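Local coordinates for free methionine-R-sulfoxide reductase (PDB 1F5M), which reduces the R-enantiomer of free methionine sulfoxide to methionine, with thioredoxin as reductant, and helps protect yeast against oxidative stress, at residues 20-25 and 163-168; 26-31 and 50-55; 56-59 and 63-66. One frame throughout, in Å; residues are numbered along the deposited sequence.

Contact 1 of 3, residues 20-25 and 163-168; sequences NKEEIL and KEFLEK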
loop_
_atom_site.group_PDB
_atom_site.type_symbol
_atom_site.label_atom_id
_atom_site.label_comp_id
_atom_site.label_asym_id
_atom_site.label_seq_id
_atom_site.Cartn_x
_atom_site.Cartn_y
_atom_site.Cartn_z
ATOM N N ASN B 20 5.851 2.883 25.057
ATOM C CA ASN B 20 7.180 2.313 24.839
ATOM C C ASN B 20 7.100 1.268 23.727
ATOM O O ASN B 20 6.030 0.741 23.443
ATOM C CB ASN B 20 7.691 1.672 26.121
ATOM C CG ASN B 20 6.745 0.607 26.672
ATOM O OD1 ASN B 20 6.382 0.652 27.851
ATOM N ND2 ASN B 20 6.356 -0.352 25.838
ATOM N N LYS B 21 8.236 0.955 23.114
ATOM C CA LYS B 21 8.276 0.016 22.010
ATOM C C LYS B 21 7.535 -1.330 22.204
ATOM O O LYS B 21 6.830 -1.783 21.298
ATOM C CB LYS B 21 9.742 -0.218 21.598
ATOM C CG LYS B 21 9.910 -1.034 20.311
ATOM C CD LYS B 21 11.340 -0.995 19.849
ATOM C CE LYS B 21 11.506 -1.656 18.493
ATOM N NZ LYS B 21 12.913 -1.488 17.992
ATOM N N GLU B 22 7.672 -1.971 23.367
ATOM C CA GLU B 22 6.964 -3.234 23.560
ATOM C C GLU B 22 5.458 -3.036 23.449
ATOM O O GLU B 22 4.770 -3.855 22.848
ATOM C CB GLU B 22 7.319 -3.869 24.916
ATOM C CG GLU B 22 8.856 -4.000 25.158
ATOM C CD GLU B 22 9.652 -4.550 23.942
ATOM O OE1 GLU B 22 9.443 -5.742 23.590
ATOM O OE2 GLU B 22 10.490 -3.795 23.352
ATOM N N GLU B 23 4.945 -1.953 24.022
ATOM C CA GLU B 23 3.495 -1.672 23.966
ATOM C C GLU B 23 3.023 -1.477 22.527
ATOM O O GLU B 23 1.987 -2.010 22.115
ATOM C CB GLU B 23 3.137 -0.380 24.715
ATOM C CG GLU B 23 3.293 -0.401 26.213
ATOM C CD GLU B 23 2.722 0.863 26.856
ATOM O OE1 GLU B 23 3.204 1.979 26.527
ATOM O OE2 GLU B 23 1.784 0.742 27.691
ATOM N N ILE B 24 3.773 -0.660 21.786
ATOM C CA ILE B 24 3.453 -0.348 20.405
ATOM C C ILE B 24 3.429 -1.600 19.523
ATOM O O ILE B 24 2.521 -1.807 18.729
ATOM C CB ILE B 24 4.468 0.683 19.853
ATOM C CG1 ILE B 24 4.295 2.006 20.601
ATOM C CG2 ILE B 24 4.292 0.862 18.354
ATOM C CD1 ILE B 24 5.226 3.091 20.122
ATOM N N LEU B 25 4.412 -2.459 19.673
ATOM C CA LEU B 25 4.456 -3.646 18.838
ATOM C C LEU B 25 3.421 -4.670 19.266
ATOM O O LEU B 25 2.871 -5.431 18.431
ATOM C CB LEU B 25 5.871 -4.249 18.880
ATOM C CG LEU B 25 6.977 -3.274 18.434
ATOM C CD1 LEU B 25 8.329 -3.975 18.396
ATOM C CD2 LEU B 25 6.631 -2.727 17.071
ATOM N N LYS B 163 13.048 -8.118 14.817
ATOM C CA LYS B 163 12.961 -9.448 14.222
ATOM C C LYS B 163 11.970 -10.317 14.975
ATOM O O LYS B 163 11.211 -11.110 14.371
ATOM C CB LYS B 163 14.327 -10.156 14.276
ATOM C CG LYS B 163 14.213 -11.677 13.864
ATOM C CD LYS B 163 15.545 -12.437 14.040
ATOM C CE LYS B 163 15.332 -13.949 13.900
ATOM N NZ LYS B 163 16.650 -14.619 14.005
ATOM N N GLU B 164 12.024 -10.220 16.307
ATOM C CA GLU B 164 11.176 -11.038 17.137
ATOM C C GLU B 164 9.718 -10.684 16.867
ATOM O O GLU B 164 8.907 -11.594 16.629
ATOM C CB GLU B 164 11.494 -10.842 18.623
ATOM C CG GLU B 164 10.721 -11.778 19.521
ATOM C CD GLU B 164 11.233 -11.791 20.950
ATOM O OE1 GLU B 164 11.347 -12.902 21.479
ATOM O OE2 GLU B 164 11.526 -10.711 21.545
ATOM N N PHE B 165 9.379 -9.403 16.903
ATOM C CA PHE B 165 7.984 -9.018 16.633
ATOM C C PHE B 165 7.575 -9.247 15.188
ATOM O O PHE B 165 6.425 -9.638 14.919
ATOM C CB PHE B 165 7.699 -7.555 17.023
ATOM C CG PHE B 165 7.304 -7.377 18.501
ATOM C CD1 PHE B 165 8.232 -6.899 19.453
ATOM C CD2 PHE B 165 6.011 -7.725 18.948
ATOM C CE1 PHE B 165 7.887 -6.768 20.823
ATOM C CE2 PHE B 165 5.638 -7.604 20.333
ATOM C CZ PHE B 165 6.576 -7.122 21.270
ATOM N N LEU B 166 8.476 -9.019 14.235
ATOM C CA LEU B 166 8.053 -9.207 12.851
ATOM C C LEU B 166 7.899 -10.687 12.529
ATOM O O LEU B 166 7.105 -11.040 11.649
ATOM C CB LEU B 166 9.022 -8.562 11.877
ATOM C CG LEU B 166 9.069 -7.045 11.923
ATOM C CD1 LEU B 166 10.228 -6.544 11.027
ATOM C CD2 LEU B 166 7.763 -6.473 11.420
ATOM N N GLU B 167 8.653 -11.563 13.202
ATOM C CA GLU B 167 8.487 -12.985 12.914
ATOM C C GLU B 167 7.173 -13.456 13.519
ATOM O O GLU B 167 6.604 -14.408 13.031
ATOM C CB GLU B 167 9.681 -13.833 13.426
ATOM C CG GLU B 167 10.939 -13.592 12.568
ATOM C CD GLU B 167 12.054 -14.610 12.770
ATOM O OE1 GLU B 167 12.077 -15.263 13.834
ATOM O OE2 GLU B 167 12.916 -14.746 11.855
ATOM N N LYS B 168 6.676 -12.802 14.569
ATOM C CA LYS B 168 5.394 -13.211 15.146
ATOM C C LYS B 168 4.304 -12.774 14.163
ATOM O O LYS B 168 3.330 -13.502 13.918
ATOM C CB LYS B 168 5.120 -12.500 16.449
ATOM C CG LYS B 168 5.854 -13.073 17.658
ATOM C CD LYS B 168 5.730 -12.110 18.861
ATOM C CE LYS B 168 6.455 -12.695 20.074
ATOM N NZ LYS B 168 6.473 -11.771 21.238
#
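L25 sets its CB over the middle of the F165 ring in a CH-pi contact, L25 CB standing 3.3 Å from the F165 ring centroid and only 8° off the ring normal. The pair joins helix 21-36 to the C-terminal helix 160-176, on the face of the antiparallel GAF sheet that these two helices cover together with helix 42-59. F165 CG and F165 CD2 both come to 3.5 Å from L25 CB, and L25 CG follows at 4.0 Å from F165 CD1. E22 meets the same ring from another direction: E22 OE1 lies in the ring plane, 3.3 Å from F165 CE1, with the carboxylate turned 52° against the ring. There the oxygen faces the ring's C-H rim, where a weak electrostatic attraction is likely. The chain of E22 is bent at chi2 (-45°), which curls the carboxylate toward the ring. F165 also touches E26 and L29; with E22 and L25 these lie at i, i+3, i+4 and i+7, a set consistent with a knob-into-hole fit. With an alanine in place of F165, L25 CB would probably lose the ring face it rests on, a gap is likely to open between the helices, and E22 OE1 would probably lose its C-H neighbour. Further out, V161 is touched by K21, E22 and L25, and K21 NZ forms a salt bridge with D162 at the start of helix 160-176. L166, the neighbour of F165, faces I133 and V135 of strand 131-138, and so connects this helix to the sheet. Helix 21-36 starts just after its N-cap residue N20, whose backbone N donates to E23 OE1 at 3.2 Å, on the anti lone pair of that carboxylate oxygen.

Contact 2 of 3, residues 26-31 and 50-55; sequences EQLLLS and SSLIWH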
loop_
_atom_site.group_PDB
_atom_site.type_symbol
_atom_site.label_atom_id
_atom_site.label_comp_id
_atom_site.label_asym_id
_atom_site.label_seq_id
_atom_site.Cartn_x
_atom_site.Cartn_y
_atom_site.Cartn_z
ATOM N N GLU B 26 3.142 -4.720 20.562
ATOM C CA GLU B 26 2.160 -5.680 21.005
ATOM C C GLU B 26 0.794 -5.220 20.503
ATOM O O GLU B 26 -0.035 -6.032 20.112
ATOM C CB GLU B 26 2.171 -5.814 22.539
ATOM C CG GLU B 26 1.275 -6.949 23.014
ATOM C CD GLU B 26 1.338 -8.192 22.085
ATOM O OE1 GLU B 26 2.459 -8.826 21.989
ATOM O OE2 GLU B 26 0.259 -8.506 21.466
ATOM N N GLN B 27 0.575 -3.913 20.502
ATOM C CA GLN B 27 -0.690 -3.357 20.013
ATOM C C GLN B 27 -0.844 -3.591 18.528
ATOM O O GLN B 27 -1.961 -3.672 18.018
ATOM C CB GLN B 27 -0.755 -1.849 20.246
ATOM C CG GLN B 27 -1.586 -1.453 21.453
ATOM C CD GLN B 27 -1.470 0.033 21.779
ATOM O OE1 GLN B 27 -1.570 0.898 20.880
ATOM N NE2 GLN B 27 -1.265 0.346 23.076
ATOM N N LEU B 28 0.279 -3.642 17.821
ATOM C CA LEU B 28 0.216 -3.851 16.382
ATOM C C LEU B 28 -0.229 -5.273 16.123
ATOM O O LEU B 28 -1.101 -5.491 15.292
ATOM C CB LEU B 28 1.578 -3.589 15.713
ATOM C CG LEU B 28 1.624 -3.730 14.188
ATOM C CD1 LEU B 28 2.697 -2.858 13.667
ATOM C CD2 LEU B 28 1.866 -5.173 13.755
ATOM N N LEU B 29 0.353 -6.242 16.827
ATOM C CA LEU B 29 -0.028 -7.656 16.637
ATOM C C LEU B 29 -1.529 -7.826 16.905
ATOM O O LEU B 29 -2.223 -8.546 16.152
ATOM C CB LEU B 29 0.789 -8.566 17.572
ATOM C CG LEU B 29 2.314 -8.661 17.310
ATOM C CD1 LEU B 29 2.922 -9.577 18.362
ATOM C CD2 LEU B 29 2.645 -9.173 15.871
ATOM N N LEU B 30 -2.037 -7.159 17.958
ATOM C CA LEU B 30 -3.468 -7.237 18.306
ATOM C C LEU B 30 -4.322 -6.556 17.227
ATOM O O LEU B 30 -5.378 -7.059 16.878
ATOM C CB LEU B 30 -3.744 -6.579 19.656
ATOM C CG LEU B 30 -3.109 -7.329 20.835
ATOM C CD1 LEU B 30 -3.387 -6.591 22.138
ATOM C CD2 LEU B 30 -3.679 -8.752 20.873
ATOM N N SER B 31 -3.874 -5.413 16.707
ATOM C CA SER B 31 -4.633 -4.745 15.642
ATOM C C SER B 31 -4.635 -5.624 14.375
ATOM O O SER B 31 -5.638 -5.750 13.704
ATOM C CB SER B 31 -4.022 -3.382 15.298
ATOM O OG SER B 31 -4.242 -2.395 16.307
ATOM N N SER B 50 0.799 -3.247 6.103
ATOM C CA SER B 50 1.852 -2.304 5.750
ATOM C C SER B 50 1.610 -0.965 6.459
ATOM O O SER B 50 2.541 -0.319 6.914
ATOM C CB SER B 50 1.945 -2.123 4.216
ATOM O OG SER B 50 0.848 -1.382 3.707
ATOM N N SER B 51 0.352 -0.546 6.592
ATOM C CA SER B 51 0.075 0.711 7.274
ATOM C C SER B 51 0.387 0.641 8.803
ATOM O O SER B 51 0.858 1.606 9.410
ATOM C CB SER B 51 -1.390 1.057 7.052
ATOM O OG SER B 51 -1.693 2.254 7.675
ATOM N N LEU B 52 0.121 -0.505 9.415
ATOM C CA LEU B 52 0.357 -0.738 10.844
ATOM C C LEU B 52 1.877 -0.611 11.090
ATOM O O LEU B 52 2.326 0.182 11.948
ATOM C CB LEU B 52 -0.119 -2.167 11.247
ATOM C CG LEU B 52 -1.639 -2.340 11.430
ATOM C CD1 LEU B 52 -2.024 -3.799 11.811
ATOM C CD2 LEU B 52 -2.091 -1.356 12.543
ATOM N N ILE B 53 2.652 -1.299 10.264
ATOM C CA ILE B 53 4.120 -1.310 10.413
ATOM C C ILE B 53 4.706 0.087 10.224
ATOM O O ILE B 53 5.494 0.550 11.036
ATOM C CB ILE B 53 4.747 -2.271 9.401
ATOM C CG1 ILE B 53 4.277 -3.699 9.714
ATOM C CG2 ILE B 53 6.289 -2.166 9.425
ATOM C CD1 ILE B 53 4.554 -4.667 8.609
ATOM N N TRP B 54 4.231 0.781 9.192
ATOM C CA TRP B 54 4.722 2.101 8.853
ATOM C C TRP B 54 4.539 3.056 10.042
ATOM O O TRP B 54 5.484 3.708 10.481
ATOM C CB TRP B 54 3.940 2.673 7.619
ATOM C CG TRP B 54 4.325 4.135 7.356
ATOM C CD1 TRP B 54 3.872 5.237 8.021
ATOM C CD2 TRP B 54 5.320 4.591 6.458
ATOM N NE1 TRP B 54 4.527 6.356 7.592
ATOM C CE2 TRP B 54 5.426 5.993 6.623
ATOM C CE3 TRP B 54 6.158 3.949 5.524
ATOM C CZ2 TRP B 54 6.331 6.780 5.882
ATOM C CZ3 TRP B 54 7.064 4.730 4.785
ATOM C CH2 TRP B 54 7.138 6.139 4.971
ATOM N N HIS B 55 3.300 3.160 10.535
ATOM C CA HIS B 55 3.001 4.053 11.633
ATOM C C HIS B 55 3.665 3.671 12.943
ATOM O O HIS B 55 4.036 4.558 13.716
ATOM C CB HIS B 55 1.494 4.171 11.792
ATOM C CG HIS B 55 0.847 4.899 10.652
ATOM N ND1 HIS B 55 0.844 6.282 10.553
ATOM C CD2 HIS B 55 0.311 4.439 9.500
ATOM C CE1 HIS B 55 0.342 6.636 9.384
ATOM N NE2 HIS B 55 0.016 5.532 8.722
#
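L28 overlaps the backbone of L52: its CD1 comes to 3.5 Å from L52 O, and L28 CG packs on L52 CB at 3.8 Å. With CG anti to the backbone N (chi1 -178°), the L28 side chain reaches straight across to helix 42-59 and also brushes I53, L28 CD1 lying 4.3 Å from I53 CG1. One turn on, S31 CB rests against both methyls of L52, 3.9 Å from L52 CD2. The two segments run antiparallel at 168°, their axes 10.3 Å apart, as neighbouring helices on one face of the GAF sheet. The hydroxyl of S31 turns to H12, with which it is hydrogen-bonded. I53 carries the packing inward onto strands 64-72 and 144-152, whereas L52 also packs on V89 of the second subunit, and S51 OG hydrogen-bonds to G87 O of that subunit. No hydrogen bond crosses between the two segments; the leucines, I53 and the CB of a small serine hold them by van der Waals contact alone, so their fit depends on shape rather than on any directed bond.

Contact 3 of 3, residues 56-59 and 63-66; sequences AYKS and DINW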
loop_
_atom_site.group_PDB
_atom_site.type_symbol
_atom_site.label_atom_id
_atom_site.label_comp_id
_atom_site.label_asym_id
_atom_site.label_seq_id
_atom_site.Cartn_x
_atom_site.Cartn_y
_atom_site.Cartn_z
ATOM N N ALA B 56 3.782 2.386 13.215
ATOM C CA ALA B 56 4.474 1.957 14.441
ATOM C C ALA B 56 5.916 2.479 14.430
ATOM O O ALA B 56 6.396 3.085 15.416
ATOM C CB ALA B 56 4.503 0.440 14.553
ATOM N N TYR B 57 6.626 2.238 13.339
ATOM C CA TYR B 57 8.008 2.700 13.304
ATOM C C TYR B 57 8.146 4.205 13.297
ATOM O O TYR B 57 9.130 4.729 13.831
ATOM C CB TYR B 57 8.772 2.072 12.132
ATOM C CG TYR B 57 9.220 0.694 12.522
ATOM C CD1 TYR B 57 8.388 -0.403 12.320
ATOM C CD2 TYR B 57 10.399 0.512 13.265
ATOM C CE1 TYR B 57 8.696 -1.649 12.862
ATOM C CE2 TYR B 57 10.715 -0.730 13.811
ATOM C CZ TYR B 57 9.857 -1.802 13.614
ATOM O OH TYR B 57 10.075 -3.015 14.221
ATOM N N LYS B 58 7.165 4.912 12.728
ATOM C CA LYS B 58 7.230 6.367 12.706
ATOM C C LYS B 58 7.123 6.853 14.139
ATOM O O LYS B 58 7.823 7.785 14.526
ATOM C CB LYS B 58 6.067 6.987 11.870
ATOM C CG LYS B 58 6.379 7.149 10.363
ATOM C CD LYS B 58 7.730 7.852 10.191
ATOM C CE LYS B 58 8.129 8.179 8.747
ATOM N NZ LYS B 58 9.663 8.387 8.609
ATOM N N SER B 59 6.249 6.232 14.934
ATOM C CA SER B 59 6.082 6.687 16.307
ATOM C C SER B 59 7.259 6.270 17.183
ATOM O O SER B 59 7.551 6.959 18.156
ATOM C CB SER B 59 4.749 6.214 16.896
ATOM O OG SER B 59 4.811 4.870 17.265
ATOM N N ASP B 63 13.497 6.581 11.467
ATOM C CA ASP B 63 13.213 7.322 10.231
ATOM C C ASP B 63 13.058 6.379 9.041
ATOM O O ASP B 63 13.888 6.362 8.138
ATOM C CB ASP B 63 14.345 8.328 10.010
ATOM C CG ASP B 63 13.990 9.431 9.058
ATOM O OD1 ASP B 63 12.826 9.593 8.600
ATOM O OD2 ASP B 63 14.905 10.198 8.771
ATOM N N ILE B 64 11.996 5.572 9.037
ATOM C CA ILE B 64 11.793 4.634 7.940
ATOM C C ILE B 64 11.260 5.338 6.679
ATOM O O ILE B 64 10.668 6.415 6.769
ATOM C CB ILE B 64 10.817 3.488 8.332
ATOM C CG1 ILE B 64 9.434 4.074 8.656
ATOM C CG2 ILE B 64 11.381 2.720 9.544
ATOM C CD1 ILE B 64 8.347 3.089 8.518
ATOM N N ASN B 65 11.527 4.736 5.520
ATOM C CA ASN B 65 11.091 5.226 4.223
ATOM C C ASN B 65 10.340 4.146 3.454
ATOM O O ASN B 65 9.832 4.400 2.370
ATOM C CB ASN B 65 12.246 5.767 3.353
ATOM C CG ASN B 65 13.446 4.831 3.258
ATOM O OD1 ASN B 65 14.006 4.413 4.261
ATOM N ND2 ASN B 65 13.879 4.552 2.035
ATOM N N TRP B 66 10.228 2.957 4.019
ATOM C CA TRP B 66 9.464 1.944 3.301
ATOM C C TRP B 66 9.069 0.855 4.236
ATOM O O TRP B 66 9.879 0.438 5.096
ATOM C CB TRP B 66 10.290 1.358 2.188
ATOM C CG TRP B 66 9.519 0.871 1.035
ATOM C CD1 TRP B 66 9.129 1.618 -0.048
ATOM C CD2 TRP B 66 9.088 -0.471 0.771
ATOM N NE1 TRP B 66 8.503 0.829 -0.963
ATOM C CE2 TRP B 66 8.454 -0.456 -0.503
ATOM C CE3 TRP B 66 9.177 -1.676 1.465
ATOM C CZ2 TRP B 66 7.916 -1.595 -1.092
ATOM C CZ3 TRP B 66 8.644 -2.832 0.871
ATOM C CH2 TRP B 66 8.021 -2.776 -0.402
#
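The turn that leads from helix 42-59 into strand 64-72, a central strand of the GAF sheet, is bridged by K58 and Y57 on the helix and D63 and I64 on the strand side. K58 NZ donates to I64 O at 2.9 Å; the donor lies in the carbonyl plane, on a lone pair, with a C=O...N angle of 144°. The same ammonium reaches D63 OD1 at 3.4 Å, a longer salt bridge. A bend at chi2 (-50°) turns the lysine chain back from the helix, and the rest of it runs extended to these two oxygens. Beside this polar grip is an apolar one. I64 places CG1 between its backbone N and carbonyl carbon (chi1 63°), and both of its methyls bear on one atom: I64 CG2 is 3.7 Å and I64 CD1 3.8 Å from Y57 CB. The Y57 ring itself leads away from the strand, where its OH hydrogen-bonds to D162 of helix 160-176 and its side chain packs on I150. In the last turn of helix 42-59, S59 OG donates to A56 O at 3.0 Å from a position tilted out of the carbonyl plane. Past I64 the strand turns a corner at N65, where N65 and W66 together face D151 in a classic beta bulge. N65 ND2 is bonded to T129 and D126, and the W66 ring stacks with F85. Because one ammonium serves both a backbone carbonyl and a carboxylate, the lysine ties the helix end to the start of the strand at two successive residues; the nearby D63 carboxylate probably offsets the charge of K58 at this partly exposed site, while Y57 CB and the I64 methyls meet by apolar packing alone.

Helix 21-36 serves contacts 1 and 2, and helix 42-59 serves contacts 2 and 3, so the three form a continuous chain of packing. Contact 1 is mostly buried, with an aromatic ring in the helix-helix interface and one exposed glutamate, E22, beside it. Contact 2, also between helices, is apolar packing of aliphatic groups with a serine CB, with no hydrogen bond across it; it is partly buried, with the second subunit close by. Contact 3 joins a helix to a strand and adds charge in a partly exposed position where the chain turns from helix to strand. Direct touches bind them: K168 packs on L29, I24 meets A56 and S59, and W54 lies against I64.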